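Local atomic coordinates of fatty Acyl-Adenylate Ligase (Escherichia coli, PDB entry 3PBK), a protein that belongs to the AMP-binding enzyme family of the ANL clan and holds 5'-O-[(S)-(dodecanoyloxy)(hydroxy)phosphoryl]adenosine in its pocket in this model. Residues A[13-19]-A[240-244]; A[203-207]-A[341-347]. All coordinates share one frame; numbering follows the deposited sequence.

How the contacts relate
Along the chain 13-19 comes first, then 203-207, 240-244 and 341-347, so the segments of the two contacts alternate. Their centres are about 15 Å apart, on the same side of the chain's centre, with contact 1 farther out and contact 2 wholly buried. Helix 197-211 bridges them. It carries 203-207, and Ala17 packs on Leu204 while the carbonyl of Tyr16 probably takes a hydrogen bond from Arg205. Helix 229-241 ends in contact 1 and also touches Leu343 of contact 2. Contact 2 lines the ligand pocket directly; contact 1 lies farther off, with the Thr242 side chain about 7 Å from the ligand. The N-terminal loop is thus joined to the pocket by way of these two helices.

Contact 1: A[13-19]-A[240-244]; sequences PMRYADF and VATQL
Ala17 and Ala241 meet in a mainly backbone contact between the N-terminal loop and the end of helix 229-241, with Met14 and Arg15 docking beside them on Thr242 and Gln243, where the helix gives way to a turn. The one clear hydrogen bond across is Ala17 N to Ala241 O, 3.1 Å long and bent at the hydrogen (140°), the donor tilted 30° from the carbonyl plane. Small side chains let the backbones come this close: Ala17 CB rests 4.1 Å from Ala241 CB. Met14 supplies the apolar end. With CG anti to the backbone N (chi1 -172°) and the selenomethionine chain extended, it runs alongside Thr242, CE meeting Thr242 CG2 at 3.3 Å. The same methyl lies over one face of the Tyr16 ring, offset toward the rim, while the Tyr16 hydroxyl is bonded to the carbonyl of Leu214. Gln243, long and bent at chi2, lays its amide against the backbone of Arg15, CD standing 3.6 Å from Arg15 N. Phe19 turns its edge to the turn, CE2 lying 3.9 Å from Ala241 O. Arg15 also forms a cation-pi contact with Tyr28 of helix 22-29; its salt bridge with Asp18 is weak and of doubtful geometry. Tyr16 centres an inverse gamma turn, in which Ala17 N is weakly bonded to Arg15 O as well. Two carbonyl oxygens, Arg15 O and Ala241 O, therefore converge on a single N-H, whose partial positive charge probably eases their mutual repulsion.

Contact 2: A[203-207]-A[341-347]; sequences NLRAI and NALAVSF. With 1ZZ (5'-O-[(S)-(dodecanoyloxy)(hydroxy)phosphoryl]adenosine), chain C.
Asn203 O accepts the backbone N-H of Ile207 at 2.8 Å, a helical i to i+4 bond; one turn apart, both side chains reach 341-347. The CB of Asn203 is directed toward the loop. It packs 3.8 Å from Ala342 CB, and with CG anti to the backbone N (chi1 -153°) the amide extends to the main chain of Asn341 and Ala344. There Asn203 CG stands 3.6 Å from Asn341 O, and the amide's two polar atoms lie near the backbone N and O of Ala344. A side chain offering both donor and acceptor is consistent with a place beside buried peptide groups.

Ile207 is the apolar half, and its branches divide the work. CG1, anti to its own carbonyl carbon, packs 3.5 Å from Ala344 CB and meets the edge of the Phe347 ring near its plane, at CZ. The other branch, CG2, reaches the ligand 5'-O-[(S)-(dodecanoyloxy)(hydroxy)phosphoryl]adenosine, 3.6 Å from its atom C2 near the end of the acyl chain. Beyond CG1, CD1 comes to 3.9 Å from Leu343 CD1, the two side chains crossing at about a right angle. Leu343 lies farther along the ligand's acyl chain, CD1 near C6 and CD2 near C8, so branched aliphatic residues from helix and loop both line the pocket. Ala344 is small enough to let Ile207 settle beside the strand.

Around this core, Leu343 leans on Asp229 and Val233 of helix 229-241, and Phe347 packs on Met333 and Cys335 of strand 332-337. That strand pairs antiparallel with 344-347, the pairing broken by a classic beta bulge at Val345 and Ser346, both facing Tyr336. Helix 197-211 packs on strand 344-347 through Asn203 and Ile207, against Ala344 and Phe347.

Contact 1: A[13-19]-A[240-244]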
loop_
_atom_site.group_PDB
_atom_site.type_symbol
_atom_site.label_atom_id
_atom_site.label_comp_id
_atom_site.label_asym_id
_atom_site.label_seq_id
_atom_site.Cartn_x
_atom_site.Cartn_y
_atom_site.Cartn_z
ATOM N N PRO A 13 -18.490 4.292 23.662
ATOM C CA PRO A 13 -18.027 3.029 24.277
ATOM C C PRO A 13 -17.323 2.159 23.243
ATOM O O PRO A 13 -17.995 1.552 22.413
ATOM C CB PRO A 13 -19.326 2.349 24.751
ATOM C CG PRO A 13 -20.362 3.448 24.755
ATOM C CD PRO A 13 -19.955 4.416 23.663
HETATM N N MSE A 14 -15.993 2.095 23.292
HETATM C CA MSE A 14 -15.209 1.563 22.175
HETATM C C MSE A 14 -15.351 0.059 21.918
HETATM O O MSE A 14 -15.433 -0.740 22.853
HETATM C CB MSE A 14 -13.742 1.925 22.355
HETATM C CG MSE A 14 -12.858 1.580 21.162
HETATM SE SE MSE A 14 -11.010 2.246 21.353
HETATM C CE MSE A 14 -10.208 1.246 19.870
ATOM N N ARG A 15 -15.385 -0.317 20.641
ATOM C CA ARG A 15 -15.389 -1.725 20.249
ATOM C C ARG A 15 -14.376 -1.952 19.141
ATOM O O ARG A 15 -14.317 -1.183 18.177
ATOM C CB ARG A 15 -16.771 -2.171 19.792
ATOM C CG ARG A 15 -17.800 -2.213 20.897
ATOM C CD ARG A 15 -19.096 -2.820 20.402
ATOM N NE ARG A 15 -18.874 -4.113 19.761
ATOM C CZ ARG A 15 -19.852 -4.870 19.277
ATOM N NH1 ARG A 15 -21.101 -4.439 19.374
ATOM N NH2 ARG A 15 -19.591 -6.044 18.705
ATOM N N TYR A 16 -13.586 -3.016 19.281
ATOM C CA TYR A 16 -12.423 -3.227 18.426
ATOM C C TYR A 16 -12.704 -4.117 17.229
ATOM O O TYR A 16 -12.218 -5.245 17.169
ATOM C CB TYR A 16 -11.270 -3.830 19.229
ATOM C CG TYR A 16 -10.584 -2.861 20.166
ATOM C CD1 TYR A 16 -11.300 -2.207 21.161
ATOM C CD2 TYR A 16 -9.216 -2.615 20.073
ATOM C CE1 TYR A 16 -10.680 -1.326 22.032
ATOM C CE2 TYR A 16 -8.586 -1.731 20.942
ATOM C CZ TYR A 16 -9.328 -1.093 21.919
ATOM O OH TYR A 16 -8.733 -0.211 22.787
ATOM N N ALA A 17 -13.468 -3.606 16.271
ATOM C CA ALA A 17 -13.771 -4.367 15.067
ATOM C C ALA A 17 -14.552 -5.669 15.377
ATOM O O ALA A 17 -14.707 -6.539 14.513
ATOM C CB ALA A 17 -12.485 -4.651 14.292
ATOM N N ASP A 18 -15.020 -5.777 16.624
ATOM C CA ASP A 18 -15.950 -6.799 17.121
ATOM C C ASP A 18 -16.940 -7.437 16.158
ATOM O O ASP A 18 -17.430 -8.527 16.425
ATOM C CB ASP A 18 -16.821 -6.159 18.187
ATOM C CG ASP A 18 -16.253 -6.304 19.550
ATOM O OD1 ASP A 18 -16.365 -7.415 20.110
ATOM O OD2 ASP A 18 -15.704 -5.303 20.070
ATOM N N PHE A 19 -17.277 -6.747 15.077
ATOM C CA PHE A 19 -18.447 -7.099 14.275
ATOM C C PHE A 19 -18.233 -8.145 13.191
ATOM O O PHE A 19 -17.112 -8.347 12.708
ATOM C CB PHE A 19 -19.035 -5.835 13.661
ATOM C CG PHE A 19 -18.988 -4.673 14.580
ATOM C CD1 PHE A 19 -20.043 -4.412 15.434
ATOM C CD2 PHE A 19 -17.870 -3.863 14.622
ATOM C CE1 PHE A 19 -19.999 -3.353 16.292
ATOM C CE2 PHE A 19 -17.818 -2.805 15.476
ATOM C CZ PHE A 19 -18.886 -2.548 16.319
ATOM N N VAL A 240 -13.657 3.379 11.005
ATOM C CA VAL A 240 -15.079 3.092 11.055
ATOM C C VAL A 240 -15.397 1.954 12.019
ATOM O O VAL A 240 -16.399 1.999 12.741
ATOM C CB VAL A 240 -15.620 2.765 9.667
ATOM C CG1 VAL A 240 -16.904 1.989 9.770
ATOM C CG2 VAL A 240 -15.827 4.050 8.877
ATOM N N ALA A 241 -14.536 0.942 12.045
ATOM C CA ALA A 241 -14.771 -0.251 12.864
ATOM C C ALA A 241 -14.333 -0.032 14.306
ATOM O O ALA A 241 -14.437 -0.915 15.154
ATOM C CB ALA A 241 -14.044 -1.434 12.267
ATOM N N THR A 242 -13.857 1.173 14.569
ATOM C CA THR A 242 -13.229 1.492 15.831
ATOM C C THR A 242 -13.879 2.757 16.389
ATOM O O THR A 242 -13.520 3.244 17.458
ATOM C CB THR A 242 -11.709 1.667 15.616
ATOM O OG1 THR A 242 -11.118 0.392 15.297
ATOM C CG2 THR A 242 -11.050 2.211 16.848
ATOM N N GLN A 243 -14.865 3.260 15.656
ATOM C CA GLN A 243 -15.579 4.471 16.026
ATOM C C GLN A 243 -14.636 5.604 16.371
ATOM O O GLN A 243 -14.935 6.410 17.251
ATOM C CB GLN A 243 -16.512 4.222 17.200
ATOM C CG GLN A 243 -17.184 2.890 17.157
ATOM C CD GLN A 243 -16.547 1.928 18.117
ATOM O OE1 GLN A 243 -16.347 0.754 17.805
ATOM N NE2 GLN A 243 -16.203 2.426 19.300
ATOM N N LEU A 244 -13.508 5.653 15.660
ATOM C CA LEU A 244 -12.468 6.677 15.817
ATOM C C LEU A 244 -12.478 7.683 14.669
ATOM O O LEU A 244 -12.655 7.315 13.517
ATOM C CB LEU A 244 -11.086 6.023 15.859
ATOM C CG LEU A 244 -10.673 5.266 17.119
ATOM C CD1 LEU A 244 -9.174 5.049 17.127
ATOM C CD2 LEU A 244 -11.102 6.016 18.362
#

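Contact 2: A[203-207]-A[341-347]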
loop_
_atom_site.group_PDB
_atom_site.type_symbol
_atom_site.label_atom_id
_atom_site.label_comp_id
_atom_site.label_asym_id
_atom_site.label_seq_id
_atom_site.Cartn_x
_atom_site.Cartn_y
_atom_site.Cartn_z
ATOM N N ASN A 203 -9.241 -8.956 9.883
ATOM C CA ASN A 203 -8.064 -8.119 9.825
ATOM C C ASN A 203 -8.263 -6.823 10.593
ATOM O O ASN A 203 -7.404 -6.428 11.370
ATOM C CB ASN A 203 -7.624 -7.841 8.391
ATOM C CG ASN A 203 -6.133 -7.561 8.290
ATOM O OD1 ASN A 203 -5.323 -8.389 8.676
ATOM N ND2 ASN A 203 -5.770 -6.394 7.781
ATOM N N LEU A 204 -9.396 -6.167 10.390
ATOM C CA LEU A 204 -9.716 -4.987 11.183
ATOM C C LEU A 204 -9.588 -5.274 12.683
ATOM O O LEU A 204 -9.015 -4.489 13.436
ATOM C CB LEU A 204 -11.121 -4.503 10.858
ATOM C CG LEU A 204 -11.248 -3.400 9.813
ATOM C CD1 LEU A 204 -10.025 -3.344 8.920
ATOM C CD2 LEU A 204 -12.508 -3.604 9.015
ATOM N N ARG A 205 -10.121 -6.410 13.112
ATOM C CA ARG A 205 -9.982 -6.851 14.488
ATOM C C ARG A 205 -8.497 -6.991 14.874
ATOM O O ARG A 205 -8.059 -6.465 15.892
ATOM C CB ARG A 205 -10.760 -8.156 14.674
ATOM C CG ARG A 205 -10.551 -8.845 15.993
ATOM C CD ARG A 205 -11.099 -8.051 17.154
ATOM N NE ARG A 205 -10.829 -8.723 18.425
ATOM C CZ ARG A 205 -11.168 -8.230 19.613
ATOM N NH1 ARG A 205 -11.789 -7.062 19.690
ATOM N NH2 ARG A 205 -10.887 -8.901 20.727
ATOM N N ALA A 206 -7.717 -7.676 14.044
ATOM C CA ALA A 206 -6.284 -7.846 14.312
ATOM C C ALA A 206 -5.562 -6.507 14.464
ATOM O O ALA A 206 -4.846 -6.282 15.443
ATOM C CB ALA A 206 -5.622 -8.686 13.220
ATOM N N ILE A 207 -5.759 -5.624 13.486
ATOM C CA ILE A 207 -5.109 -4.321 13.462
ATOM C C ILE A 207 -5.432 -3.515 14.694
ATOM O O ILE A 207 -4.532 -3.131 15.437
ATOM C CB ILE A 207 -5.541 -3.500 12.255
ATOM C CG1 ILE A 207 -4.967 -4.107 10.973
ATOM C CG2 ILE A 207 -5.090 -2.060 12.424
ATOM C CD1 ILE A 207 -5.745 -3.735 9.720
ATOM N N ASN A 341 -4.196 -10.363 2.072
ATOM C CA ASN A 341 -4.579 -10.640 3.449
ATOM C C ASN A 341 -5.411 -9.468 3.965
ATOM O O ASN A 341 -5.378 -9.153 5.152
ATOM C CB ASN A 341 -3.330 -10.830 4.317
ATOM C CG ASN A 341 -3.641 -11.423 5.699
ATOM O OD1 ASN A 341 -3.414 -10.785 6.729
ATOM N ND2 ASN A 341 -4.147 -12.653 5.719
ATOM N N ALA A 342 -6.153 -8.832 3.056
ATOM C CA ALA A 342 -6.874 -7.587 3.335
ATOM C C ALA A 342 -5.915 -6.399 3.499
ATOM O O ALA A 342 -5.961 -5.447 2.737
ATOM C CB ALA A 342 -7.788 -7.733 4.554
ATOM N N LEU A 343 -5.033 -6.468 4.486
ATOM C CA LEU A 343 -4.073 -5.404 4.705
ATOM C C LEU A 343 -2.880 -5.860 5.551
ATOM O O LEU A 343 -1.773 -6.021 5.036
ATOM C CB LEU A 343 -4.757 -4.236 5.392
ATOM C CG LEU A 343 -4.168 -2.838 5.220
ATOM C CD1 LEU A 343 -4.303 -2.092 6.530
ATOM C CD2 LEU A 343 -2.726 -2.885 4.780
ATOM N N ALA A 344 -3.114 -6.069 6.847
ATOM C CA ALA A 344 -2.028 -6.235 7.813
ATOM C C ALA A 344 -1.644 -7.688 8.076
ATOM O O ALA A 344 -2.497 -8.572 8.072
ATOM C CB ALA A 344 -2.383 -5.540 9.115
ATOM N N VAL A 345 -0.356 -7.924 8.315
ATOM C CA VAL A 345 0.140 -9.265 8.616
ATOM C C VAL A 345 0.960 -9.272 9.908
ATOM O O VAL A 345 0.941 -10.244 10.661
ATOM C CB VAL A 345 0.973 -9.845 7.448
ATOM C CG1 VAL A 345 1.873 -10.953 7.933
ATOM C CG2 VAL A 345 0.071 -10.352 6.347
ATOM N N SER A 346 1.676 -8.185 10.168
ATOM C CA SER A 346 2.445 -8.074 11.396
ATOM C C SER A 346 2.807 -6.640 11.711
ATOM O O SER A 346 2.870 -5.793 10.829
ATOM C CB SER A 346 3.709 -8.917 11.323
ATOM O OG SER A 346 4.532 -8.492 10.265
ATOM N N PHE A 347 3.045 -6.387 12.990
ATOM C CA PHE A 347 3.388 -5.068 13.482
ATOM C C PHE A 347 4.526 -5.226 14.470
ATOM O O PHE A 347 4.570 -6.201 15.211
ATOM C CB PHE A 347 2.193 -4.448 14.204
ATOM C CG PHE A 347 0.994 -4.205 13.319
ATOM C CD1 PHE A 347 0.076 -5.206 13.083
ATOM C CD2 PHE A 347 0.779 -2.965 12.742
ATOM C CE1 PHE A 347 -1.032 -4.978 12.283
ATOM C CE2 PHE A 347 -0.332 -2.730 11.939
ATOM C CZ PHE A 347 -1.240 -3.739 11.712
HETATM P P 1ZZ C . -0.108 -3.987 -0.942
HETATM C C1 1ZZ C . -4.975 2.441 11.537
HETATM N N1 1ZZ C . 5.601 -4.933 1.479
HETATM O O1 1ZZ C . 1.199 -2.091 1.474
HETATM C C2 1ZZ C . -4.439 1.160 10.954
HETATM N N2 1ZZ C . 5.250 -4.129 3.514
HETATM O O2 1ZZ C . -0.473 -3.446 0.573
HETATM C C3 1ZZ C . -3.417 1.262 9.826
HETATM N N3 1ZZ C . 8.104 -5.318 1.815
HETATM O O3 1ZZ C . -0.809 -5.328 -1.433
HETATM C C4 1ZZ C . -2.775 -0.077 9.419
HETATM N N4 1ZZ C . 8.888 -4.712 3.911
HETATM O O4 1ZZ C . -0.411 -3.039 -1.889
HETATM C C5 1ZZ C . -1.458 -0.150 8.638
HETATM N N5 1ZZ C . 7.340 -3.820 5.569
HETATM O O5 1ZZ C . 1.460 -4.288 -0.977
HETATM C C6 1ZZ C . -1.348 -1.419 7.832
HETATM O O6 1ZZ C . 4.046 -4.944 -0.171
HETATM C C7 1ZZ C . -0.019 -2.098 7.628
HETATM O O7 1ZZ C . 6.262 -7.584 -0.945
HETATM C C8 1ZZ C . 0.167 -2.878 6.346
HETATM O O8 1ZZ C . 3.645 -8.499 -0.251
HETATM C C9 1ZZ C . 1.351 -2.559 5.422
HETATM C C10 1ZZ C . 1.143 -2.390 3.938
HETATM C C11 1ZZ C . 0.201 -3.119 3.084
HETATM C C12 1ZZ C . 0.435 -2.982 1.654
HETATM C C13 1ZZ C . 1.812 -5.644 -0.874
HETATM C C14 1ZZ C . 3.307 -5.985 -0.838
HETATM C C15 1ZZ C . 3.932 -7.159 -0.062
HETATM C C16 1ZZ C . 5.359 -6.825 -0.184
HETATM C C17 1ZZ C . 5.371 -5.359 0.080
HETATM C C18 1ZZ C . 4.673 -4.453 2.305
HETATM C C19 1ZZ C . 6.604 -4.450 3.404
HETATM C C20 1ZZ C . 6.838 -4.920 2.203
HETATM C C21 1ZZ C . 9.111 -5.187 2.715
HETATM C C22 1ZZ C . 7.591 -4.322 4.277
#